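Local atomic coordinates of leukotriene A-4 hydrolase (Saccharomyces cerevisiae, PDB entry 2XQ0), a protein that preferentially cleaves di- and tripeptides as a zinc aminopeptidase of the M1 family and has low epoxide hydrolase activity in vitro. Residues 354-357 with 358-362; 368-371 with 372-375; 389-392 with 393-397; 425-428 with 429-432. All blocks are in the same frame, centred on the assembly; numbering follows the deposited sequence.

Overall arrangement
All four contacts belong to the zinc peptidase domain and are local turns of chain near the active site. Contact 3, on helix 388-403, is closest: Tyr390 touches the inhibitor BES, and the Tyr390 side chain is about 4 Å from the zinc ion. Contact 1 packs against that helix, with Leu355 CB 3.9 Å from Glu391 CB. Contact 2 touches it too, Ser369 O and Lys392 NZ being 2.9 Å apart, a probable hydrogen bond. Met362 CE joins contacts 1 and 2, lying 3.3 Å from Phe368 O. Contact 4 is more remote, meeting contact 2 through Val372 and Thr428 and contact 3 through Leu397 and Phe431, its centre about 26 Å from that of contact 1.

Contact 1 (354-357 with 358-362); sequences DLQN and SIDSM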
loop_
_atom_site.group_PDB
_atom_site.type_symbol
_atom_site.label_atom_id
_atom_site.label_comp_id
_atom_site.label_asym_id
_atom_site.label_seq_id
_atom_site.Cartn_x
_atom_site.Cartn_y
_atom_site.Cartn_z
ATOM N N ASP A 354 4.002 -14.576 -4.703
ATOM C CA ASP A 354 4.020 -13.166 -5.121
ATOM C C ASP A 354 5.459 -12.619 -5.272
ATOM O O ASP A 354 5.775 -11.907 -6.235
ATOM C CB ASP A 354 3.251 -12.295 -4.121
ATOM C CG ASP A 354 1.737 -12.494 -4.197
ATOM O OD1 ASP A 354 1.239 -13.073 -5.184
ATOM O OD2 ASP A 354 1.032 -12.056 -3.257
ATOM N N LEU A 355 6.325 -12.933 -4.317
ATOM C CA LEU A 355 7.731 -12.513 -4.404
ATOM C C LEU A 355 8.386 -13.084 -5.660
ATOM O O LEU A 355 9.064 -12.376 -6.421
ATOM C CB LEU A 355 8.506 -12.978 -3.158
ATOM C CG LEU A 355 9.968 -12.507 -3.032
ATOM C CD1 LEU A 355 10.052 -10.980 -3.149
ATOM C CD2 LEU A 355 10.609 -12.979 -1.740
ATOM N N GLN A 356 8.204 -14.379 -5.868
ATOM C CA GLN A 356 8.797 -15.045 -7.028
ATOM C C GLN A 356 8.364 -14.388 -8.312
ATOM O O GLN A 356 9.188 -14.097 -9.173
ATOM C CB GLN A 356 8.410 -16.523 -7.064
ATOM C CG GLN A 356 9.077 -17.303 -8.168
ATOM C CD GLN A 356 10.559 -17.482 -7.930
ATOM O OE1 GLN A 356 10.969 -18.284 -7.095
ATOM N NE2 GLN A 356 11.376 -16.733 -8.667
ATOM N N ASN A 357 7.065 -14.170 -8.453
ATOM C CA ASN A 357 6.546 -13.562 -9.660
ATOM C C ASN A 357 7.117 -12.167 -9.871
ATOM O O ASN A 357 7.468 -11.787 -10.978
ATOM C CB ASN A 357 5.017 -13.511 -9.608
ATOM C CG ASN A 357 4.389 -14.890 -9.573
ATOM O OD1 ASN A 357 5.021 -15.880 -9.944
ATOM N ND2 ASN A 357 3.141 -14.963 -9.133
ATOM N N SER A 358 7.208 -11.408 -8.790
ATOM C CA SER A 358 7.688 -10.036 -8.860
ATOM C C SER A 358 9.139 -9.969 -9.327
ATOM O O SER A 358 9.508 -9.112 -10.134
ATOM C CB SER A 358 7.520 -9.364 -7.496
ATOM O OG SER A 358 8.160 -8.106 -7.475
ATOM N N ILE A 359 9.963 -10.881 -8.828
ATOM C CA ILE A 359 11.366 -10.913 -9.200
ATOM C C ILE A 359 11.534 -11.485 -10.614
ATOM O O ILE A 359 12.353 -10.994 -11.392
ATOM C CB ILE A 359 12.204 -11.725 -8.195
ATOM C CG1 ILE A 359 12.282 -10.996 -6.845
ATOM C CG2 ILE A 359 13.597 -11.961 -8.742
ATOM C CD1 ILE A 359 13.009 -11.782 -5.782
ATOM N N ASP A 360 10.750 -12.512 -10.942
ATOM C CA ASP A 360 10.775 -13.103 -12.289
ATOM C C ASP A 360 10.332 -12.104 -13.363
ATOM O O ASP A 360 10.793 -12.156 -14.503
ATOM C CB ASP A 360 9.879 -14.353 -12.363
ATOM C CG ASP A 360 10.487 -15.552 -11.662
ATOM O OD1 ASP A 360 11.609 -15.425 -11.131
ATOM O OD2 ASP A 360 9.849 -16.629 -11.648
ATOM N N SER A 361 9.426 -11.205 -13.005
ATOM C CA SER A 361 8.875 -10.262 -13.967
ATOM C C SER A 361 9.733 -9.009 -14.026
ATOM O O SER A 361 9.454 -8.074 -14.778
ATOM C CB SER A 361 7.445 -9.888 -13.577
ATOM O OG SER A 361 7.447 -8.784 -12.681
ATOM N N MET A 362 10.793 -8.996 -13.235
ATOM C CA MET A 362 11.575 -7.780 -13.074
ATOM C C MET A 362 12.436 -7.385 -14.260
ATOM O O MET A 362 13.099 -8.196 -14.896
ATOM C CB MET A 362 12.435 -7.844 -11.813
ATOM C CG MET A 362 11.803 -7.125 -10.646
ATOM S SD MET A 362 12.966 -6.894 -9.318
ATOM C CE MET A 362 11.881 -6.239 -8.053
#
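Gln356 and Asp360, one turn apart, pair their side chains on the last turns of helix 341-360. Bent at chi2 (70°), the glutamine chain curls along the helix, and its NE2 donates to Asp360 OD1 at 2.8 Å. The bond is not straight: the N-H...O angle is 134°, and the donor comes from above the carboxylate plane. An amide suits the place because it brings an N-H to a carboxylate whose oxygens also lie close to the backbone carbonyl oxygen of Gln356.

On a second face, Leu355 and Ile359 run side by side, pointing the same way, with their CD1 atoms 4.0 Å apart. With CG anti to the backbone N (chi1 -175°), Leu355 sets CD1 beside the extended CG1 branch of Ile359. Branched aliphatic groups fit here because both pack on Val388 of helix 388-403, and Leu355 also on Glu391, so the pair joins the two helices. Ser358, small and polar, extends OG toward a weak hydrogen bond with Thr387 N.

Helical backbone bonds continue underneath: Ile359 N donates to Leu355 O at 3.0 Å, and Asp360 N to Gln356 O at 2.8 Å. The final turn closes as Ser361 N reaches Asn357 O at 2.9 Å. Beyond it the hydroxyl of Ser361 folds back over the helix end, where OG donates to Ser358 O at 3.3 Å from above the carbonyl plane.

Contact 2 (368-371 with 372-375); sequences FSTL and VQNL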
loop_
_atom_site.group_PDB
_atom_site.type_symbol
_atom_site.label_atom_id
_atom_site.label_comp_id
_atom_site.label_asym_id
_atom_site.label_seq_id
_atom_site.Cartn_x
_atom_site.Cartn_y
_atom_site.Cartn_z
ATOM N N PHE A 368 16.976 -4.120 -8.508
ATOM C CA PHE A 368 15.749 -3.830 -7.782
ATOM C C PHE A 368 15.249 -4.951 -6.869
ATOM O O PHE A 368 14.231 -4.785 -6.209
ATOM C CB PHE A 368 14.641 -3.373 -8.731
ATOM C CG PHE A 368 14.903 -2.029 -9.371
ATOM C CD1 PHE A 368 15.104 -1.926 -10.739
ATOM C CD2 PHE A 368 14.949 -0.878 -8.603
ATOM C CE1 PHE A 368 15.342 -0.691 -11.331
ATOM C CE2 PHE A 368 15.194 0.362 -9.190
ATOM C CZ PHE A 368 15.386 0.450 -10.548
ATOM N N SER A 369 15.956 -6.076 -6.806
ATOM C CA SER A 369 15.511 -7.155 -5.926
ATOM C C SER A 369 16.317 -7.258 -4.638
ATOM O O SER A 369 16.130 -8.183 -3.861
ATOM C CB SER A 369 15.494 -8.498 -6.660
ATOM O OG SER A 369 16.800 -9.009 -6.836
ATOM N N THR A 370 17.225 -6.316 -4.413
ATOM C CA THR A 370 17.953 -6.276 -3.152
ATOM C C THR A 370 17.033 -5.676 -2.107
ATOM O O THR A 370 16.243 -4.779 -2.417
ATOM C CB THR A 370 19.249 -5.443 -3.259
ATOM O OG1 THR A 370 18.933 -4.085 -3.609
ATOM C CG2 THR A 370 20.170 -6.038 -4.333
ATOM N N LEU A 371 17.120 -6.168 -0.873
ATOM C CA LEU A 371 16.230 -5.696 0.181
ATOM C C LEU A 371 16.429 -4.207 0.475
ATOM O O LEU A 371 15.466 -3.469 0.538
ATOM C CB LEU A 371 16.398 -6.519 1.452
ATOM C CG LEU A 371 15.409 -6.195 2.571
ATOM C CD1 LEU A 371 13.987 -6.327 2.061
ATOM C CD2 LEU A 371 15.640 -7.127 3.756
ATOM N N VAL A 372 17.682 -3.786 0.660
ATOM C CA VAL A 372 18.018 -2.377 0.845
ATOM C C VAL A 372 18.287 -1.819 -0.533
ATOM O O VAL A 372 18.999 -2.441 -1.327
ATOM C CB VAL A 372 19.298 -2.216 1.700
ATOM C CG1 VAL A 372 19.805 -0.776 1.667
ATOM C CG2 VAL A 372 19.044 -2.689 3.141
ATOM N N GLN A 373 17.724 -0.650 -0.816
ATOM C CA GLN A 373 17.836 -0.048 -2.139
ATOM C C GLN A 373 18.850 1.090 -2.162
ATOM O O GLN A 373 19.283 1.572 -1.110
ATOM C CB GLN A 373 16.453 0.438 -2.601
ATOM C CG GLN A 373 15.553 -0.687 -3.026
ATOM C CD GLN A 373 16.044 -1.359 -4.292
ATOM O OE1 GLN A 373 16.412 -2.541 -4.300
ATOM N NE2 GLN A 373 16.061 -0.605 -5.369
ATOM N N ASN A 374 19.231 1.510 -3.362
ATOM C CA ASN A 374 20.246 2.548 -3.538
ATOM C C ASN A 374 19.733 3.510 -4.582
ATOM O O ASN A 374 20.148 3.471 -5.734
ATOM C CB ASN A 374 21.587 1.926 -3.967
ATOM C CG ASN A 374 22.697 2.971 -4.203
ATOM O OD1 ASN A 374 22.629 4.109 -3.740
ATOM N ND2 ASN A 374 23.736 2.558 -4.919
ATOM N N LEU A 375 18.791 4.350 -4.179
ATOM C CA LEU A 375 18.193 5.296 -5.087
ATOM C C LEU A 375 19.146 6.478 -5.138
ATOM O O LEU A 375 19.795 6.814 -4.153
ATOM C CB LEU A 375 16.829 5.760 -4.571
ATOM C CG LEU A 375 15.694 4.751 -4.374
ATOM C CD1 LEU A 375 14.443 5.466 -3.897
ATOM C CD2 LEU A 375 15.393 3.985 -5.652
#
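Thr370 OG1 donates to Val372 O at 2.8 Å, reaching it from above the carbonyl plane; Arg367 O, also in hydrogen-bonding distance, competes for the same single proton. Its chi1 of 61° sets OG1 between the backbone N and the carbonyl carbon, which points the hydroxyl at the carbonyl of Val372. A threonine fits because its one small hydroxyl sits where it can face both of these carbonyls.

Gln373 supplies the other half of the contact. A bend at chi2 (-68°) brings its amide back beneath the loop, between the backbone and hydroxyl of Thr370 and the ring of Phe368. Amide and ring planes are 25° apart, so the two flat groups are not far from parallel, though their side chains cross at about a right angle. A leucine in place of Gln373 would probably put hydrocarbon beside Thr370 O and take the flat amide from beside Phe368.

Leu371 and Val372 turn their apolar branches away from this polar cluster: the leucine packs on Lys392 and Leu396, the valine on Tyr456. Both polar oxygens of Ser369 have partners: O accepts from Lys392 NZ, and OG bonds to Pro365 O and Gly459 N. These bonds tie the first part of the irregular connection from helix 365-368 toward helix 388-403, a loop of the M1 peptidase domain whose Leu371 side chain is about 8 Å from those of Tyr390 and the zinc ligand Glu324.

Contact 3 (389-392 with 393-397); sequences PYEK and GFNLL. With BES (2-(3-amino-2-hydroxy-4-phenyl-butyrylamino)-4-methyl-pentanoic acid), chain B.
A chi1 of -84° swings the Asn395 side chain back along helix 388-403 onto Glu391, whose own chain, bent at chi2 (-65°), curls toward Asn395 and Phe394. This is the helix of the M1 peptidase domain that carries Tyr390, the proton donor. Glu391 O is gripped twice, by Asn395 ND2 at 2.8 Å and Asn395 N at 2.9 Å, from opposite faces of its carbonyl plane. Asparagine is short enough for its amide to turn back onto the carbonyl one turn earlier.

OE1 of Glu391 approaches the Phe394 ring obliquely, 4.0 Å from CD2, with the two planes 61° apart. OE2 forms a salt bridge with Arg332, which also makes a cation-pi contact with Phe394, so one guanidinium ties acid and ring together. Gly393 CA lies 3.2 Å from Pro389 O in a C-H...O contact, and a CB here would clash with that oxygen, so glycine is what the place allows.

The Tyr390 side chain runs to the bound inhibitor, its OH donating to BES O3 at 3.0 Å, with that oxygen at the edge of the ring and in its plane. A phenylalanine here would keep the ring but lack the hydroxyl, and would probably leave BES O3 without this donor and the site without its proton donor. Back on the helix, a water closes the Glu391-Asn395 pair, donating to Glu391 OE1 at 2.8 Å and accepting from Asn395 ND2 at 3.0 Å.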
loop_
_atom_site.group_PDB
_atom_site.type_symbol
_atom_site.label_atom_id
_atom_site.label_comp_id
_atom_site.label_asym_id
_atom_site.label_seq_id
_atom_site.Cartn_x
_atom_site.Cartn_y
_atom_site.Cartn_z
ATOM N N PRO A 389 10.323 -5.474 -0.835
ATOM C CA PRO A 389 10.394 -4.983 0.551
ATOM C C PRO A 389 9.373 -5.660 1.455
ATOM O O PRO A 389 9.641 -5.874 2.644
ATOM C CB PRO A 389 10.089 -3.475 0.425
ATOM C CG PRO A 389 9.540 -3.284 -0.979
ATOM C CD PRO A 389 10.204 -4.373 -1.805
ATOM N N TYR A 390 8.209 -5.977 0.892
ATOM C CA TYR A 390 7.149 -6.640 1.638
ATOM C C TYR A 390 7.587 -8.035 2.064
ATOM O O TYR A 390 7.610 -8.361 3.249
ATOM C CB TYR A 390 5.884 -6.749 0.766
ATOM C CG TYR A 390 5.240 -5.414 0.432
ATOM C CD1 TYR A 390 5.700 -4.633 -0.629
ATOM C CD2 TYR A 390 4.158 -4.950 1.167
ATOM C CE1 TYR A 390 5.105 -3.400 -0.930
ATOM C CE2 TYR A 390 3.554 -3.724 0.875
ATOM C CZ TYR A 390 4.028 -2.959 -0.166
ATOM O OH TYR A 390 3.416 -1.756 -0.452
ATOM N N GLU A 391 7.922 -8.857 1.085
ATOM C CA GLU A 391 8.073 -10.291 1.322
ATOM C C GLU A 391 9.489 -10.721 1.656
ATOM O O GLU A 391 9.679 -11.622 2.463
ATOM C CB GLU A 391 7.564 -11.091 0.122
ATOM C CG GLU A 391 6.058 -10.934 -0.148
ATOM C CD GLU A 391 5.183 -11.500 0.969
ATOM O OE1 GLU A 391 5.648 -12.371 1.740
ATOM O OE2 GLU A 391 4.021 -11.064 1.084
ATOM N N LYS A 392 10.494 -10.131 1.021
ATOM C CA LYS A 392 11.848 -10.415 1.473
ATOM C C LYS A 392 11.995 -9.802 2.861
ATOM O O LYS A 392 12.653 -10.365 3.741
ATOM C CB LYS A 392 12.907 -9.873 0.479
ATOM C CG LYS A 392 14.322 -10.379 0.771
ATOM C CD LYS A 392 15.405 -9.816 -0.164
ATOM C CE LYS A 392 15.582 -10.638 -1.435
ATOM N NZ LYS A 392 16.906 -10.365 -2.142
ATOM N N GLY A 393 11.373 -8.641 3.060
ATOM C CA GLY A 393 11.373 -7.996 4.367
ATOM C C GLY A 393 10.755 -8.881 5.421
ATOM O O GLY A 393 11.371 -9.168 6.444
ATOM N N PHE A 394 9.522 -9.312 5.170
ATOM C CA PHE A 394 8.862 -10.286 6.037
ATOM C C PHE A 394 9.710 -11.528 6.292
ATOM O O PHE A 394 9.825 -11.995 7.425
ATOM C CB PHE A 394 7.532 -10.726 5.426
ATOM C CG PHE A 394 7.048 -12.031 5.975
ATOM C CD1 PHE A 394 6.434 -12.085 7.208
ATOM C CD2 PHE A 394 7.269 -13.202 5.287
ATOM C CE1 PHE A 394 6.019 -13.285 7.741
ATOM C CE2 PHE A 394 6.851 -14.415 5.817
ATOM C CZ PHE A 394 6.225 -14.455 7.041
ATOM N N ASN A 395 10.288 -12.098 5.242
ATOM C CA ASN A 395 11.080 -13.315 5.429
ATOM C C ASN A 395 12.343 -13.155 6.255
ATOM O O ASN A 395 12.745 -14.082 6.969
ATOM C CB ASN A 395 11.383 -13.981 4.088
ATOM C CG ASN A 395 10.235 -14.870 3.637
ATOM O OD1 ASN A 395 9.993 -15.923 4.227
ATOM N ND2 ASN A 395 9.490 -14.425 2.628
ATOM N N LEU A 396 12.969 -11.988 6.187
ATOM C CA LEU A 396 14.106 -11.748 7.078
ATOM C C LEU A 396 13.629 -11.723 8.528
ATOM O O LEU A 396 14.252 -12.322 9.414
ATOM C CB LEU A 396 14.825 -10.446 6.712
ATOM C CG LEU A 396 15.855 -9.965 7.721
ATOM C CD1 LEU A 396 16.852 -11.074 8.001
ATOM C CD2 LEU A 396 16.549 -8.704 7.206
ATOM N N LEU A 397 12.494 -11.072 8.778
ATOM C CA LEU A 397 11.976 -11.000 10.161
ATOM C C LEU A 397 11.484 -12.352 10.698
ATOM O O LEU A 397 11.639 -12.660 11.885
ATOM C CB LEU A 397 10.864 -9.961 10.256
ATOM C CG LEU A 397 11.352 -8.543 9.946
ATOM C CD1 LEU A 397 10.189 -7.583 9.846
ATOM C CD2 LEU A 397 12.348 -8.104 11.008
HETATM N N2 BES B . 0.638 2.568 1.507
HETATM C C1 BES B . 0.780 1.225 0.983
HETATM C C6 BES B . 0.548 1.222 -0.529
HETATM C C7 BES B . 1.611 2.049 -1.220
HETATM C C8 BES B . 2.948 1.878 -0.879
HETATM C C12 BES B . 1.253 2.991 -2.179
HETATM C C9 BES B . 3.927 2.639 -1.506
HETATM C C11 BES B . 2.235 3.754 -2.805
HETATM C C10 BES B . 3.573 3.578 -2.469
HETATM C C2 BES B . -0.197 0.259 1.666
HETATM O O2 BES B . -0.081 0.199 3.094
HETATM C C3 BES B . 0.053 -1.095 1.090
HETATM O O3 BES B . 1.067 -1.739 1.369
HETATM N N1 BES B . -0.930 -1.436 0.266
HETATM C C4 BES B . -1.077 -2.657 -0.499
HETATM C C13 BES B . -2.000 -3.505 0.366
HETATM C C14 BES B . -1.438 -4.892 0.648
HETATM C C15 BES B . -2.091 -5.478 1.894
HETATM C C16 BES B . 0.083 -4.877 0.780
HETATM C C5 BES B . -1.798 -2.283 -1.763
HETATM O O1 BES B . -1.637 -2.986 -2.785
HETATM O O4 BES B . -2.538 -1.266 -1.745
HETATM O O HOH W 1 6.555 -14.989 2.104
#

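Contact 4 (425-428 with 429-432); sequences SLDT and FQFL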
loop_
_atom_site.group_PDB
_atom_site.type_symbol
_atom_site.label_atom_id
_atom_site.label_comp_id
_atom_site.label_asym_id
_atom_site.label_seq_id
_atom_site.Cartn_x
_atom_site.Cartn_y
_atom_site.Cartn_z
ATOM N N SER A 425 12.443 8.524 12.975
ATOM C CA SER A 425 12.706 7.851 11.706
ATOM C C SER A 425 14.047 7.153 11.801
ATOM O O SER A 425 14.894 7.542 12.610
ATOM C CB SER A 425 12.713 8.873 10.571
ATOM O OG SER A 425 11.439 9.514 10.476
ATOM N N LEU A 426 14.263 6.119 10.995
ATOM C CA LEU A 426 15.528 5.388 11.112
ATOM C C LEU A 426 15.928 4.642 9.854
ATOM O O LEU A 426 15.130 4.504 8.915
ATOM C CB LEU A 426 15.477 4.396 12.272
ATOM C CG LEU A 426 14.905 3.023 11.902
ATOM C CD1 LEU A 426 15.253 2.012 12.961
ATOM C CD2 LEU A 426 13.394 3.101 11.722
ATOM N N ASP A 427 17.181 4.186 9.841
ATOM C CA ASP A 427 17.687 3.384 8.739
ATOM C C ASP A 427 17.943 1.936 9.192
ATOM O O ASP A 427 17.789 1.595 10.362
ATOM C CB ASP A 427 18.909 4.050 8.058
ATOM C CG ASP A 427 20.112 4.171 8.978
ATOM O OD1 ASP A 427 20.254 3.316 9.862
ATOM O OD2 ASP A 427 20.932 5.109 8.808
ATOM N N THR A 428 18.271 1.072 8.248
ATOM C CA THR A 428 18.475 -0.332 8.537
ATOM C C THR A 428 19.595 -0.527 9.557
ATOM O O THR A 428 19.551 -1.433 10.384
ATOM C CB THR A 428 18.895 -1.034 7.256
ATOM O OG1 THR A 428 17.846 -0.900 6.292
ATOM C CG2 THR A 428 19.186 -2.491 7.511
ATOM N N PHE A 429 20.610 0.326 9.483
ATOM C CA PHE A 429 21.775 0.166 10.337
ATOM C C PHE A 429 21.391 0.376 11.788
ATOM O O PHE A 429 21.866 -0.344 12.667
ATOM C CB PHE A 429 22.894 1.111 9.891
ATOM C CG PHE A 429 23.199 1.011 8.427
ATOM C CD1 PHE A 429 23.851 -0.105 7.926
ATOM C CD2 PHE A 429 22.786 1.996 7.546
ATOM C CE1 PHE A 429 24.107 -0.223 6.580
ATOM C CE2 PHE A 429 23.044 1.889 6.187
ATOM C CZ PHE A 429 23.707 0.780 5.706
ATOM N N GLN A 430 20.498 1.331 12.039
ATOM C CA GLN A 430 20.022 1.572 13.397
ATOM C C GLN A 430 19.145 0.400 13.869
ATOM O O GLN A 430 19.148 0.032 15.047
ATOM C CB GLN A 430 19.248 2.893 13.464
ATOM C CG GLN A 430 20.078 4.133 13.094
ATOM C CD GLN A 430 19.212 5.363 12.964
ATOM O OE1 GLN A 430 18.611 5.600 11.919
ATOM N NE2 GLN A 430 19.117 6.144 14.040
ATOM N N PHE A 431 18.389 -0.182 12.943
ATOM C CA PHE A 431 17.615 -1.383 13.249
ATOM C C PHE A 431 18.580 -2.457 13.753
ATOM O O PHE A 431 18.366 -3.041 14.810
ATOM C CB PHE A 431 16.844 -1.872 12.015
ATOM C CG PHE A 431 16.373 -3.314 12.112
ATOM C CD1 PHE A 431 15.320 -3.660 12.933
ATOM C CD2 PHE A 431 16.978 -4.307 11.362
ATOM C CE1 PHE A 431 14.872 -4.983 13.021
ATOM C CE2 PHE A 431 16.545 -5.629 11.440
ATOM C CZ PHE A 431 15.489 -5.966 12.278
ATOM N N LEU A 432 19.658 -2.692 13.009
ATOM C CA LEU A 432 20.622 -3.744 13.374
ATOM C C LEU A 432 21.323 -3.497 14.706
ATOM O O LEU A 432 21.458 -4.414 15.496
ATOM C CB LEU A 432 21.663 -3.960 12.272
ATOM C CG LEU A 432 21.065 -4.429 10.938
ATOM C CD1 LEU A 432 22.087 -4.340 9.821
ATOM C CD2 LEU A 432 20.512 -5.833 11.044
HETATM O O HOH W 2 16.839 8.160 14.455
#
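Asp427 and Gln430 bond to each other in both directions, forming a capping box at the start of helix 428-438. Asp427 OD1 accepts from Gln430 N at 3.0 Å, met nearly along its C-O axis, while Gln430 OE1 takes the N-H of Asp427 at 2.9 Å. The aspartate tucks its carboxylate over its own backbone, chi1 64°, directed at the first turn. Aspartate is apt as N-cap because its short acid reaches the N-H of Gln430, which lacks a carbonyl one turn earlier in the helix; the helix end would probably favour its negative charge. OD2 is held separately by Ser14 OG and Glu16 N. The glutamine chain, extended beyond CG, is long enough to reach back, and a water accepting from its NE2 donates to Ser425 O at 2.8 Å.

Backbone bonds carry the helix on: Phe431 N gives to Asp427 O at 3.2 Å and Leu432 N to Thr428 O at 2.9 Å.

A carboxylate also meets a ring edge: the Phe429 ring stands nearly upright to the Asp427 carboxylate, planes 83° apart, with OD2 at its edge.

The apolar contacts are looser. Leu426 CD1 approaches Phe431 CB at 4.3 Å, and Thr428 CG2 lies beside Leu432 CD1, the two side chains pointing the same way.

Strand 424-426, paired with strand 312-314, thus passes through Asp427 into helix 428-438. Helix 451-456 packs on Thr428, Phe429 and Leu432, helix 407-420 on Leu426 and Phe431, and Trp321 meets the Phe431 ring edge-to-face.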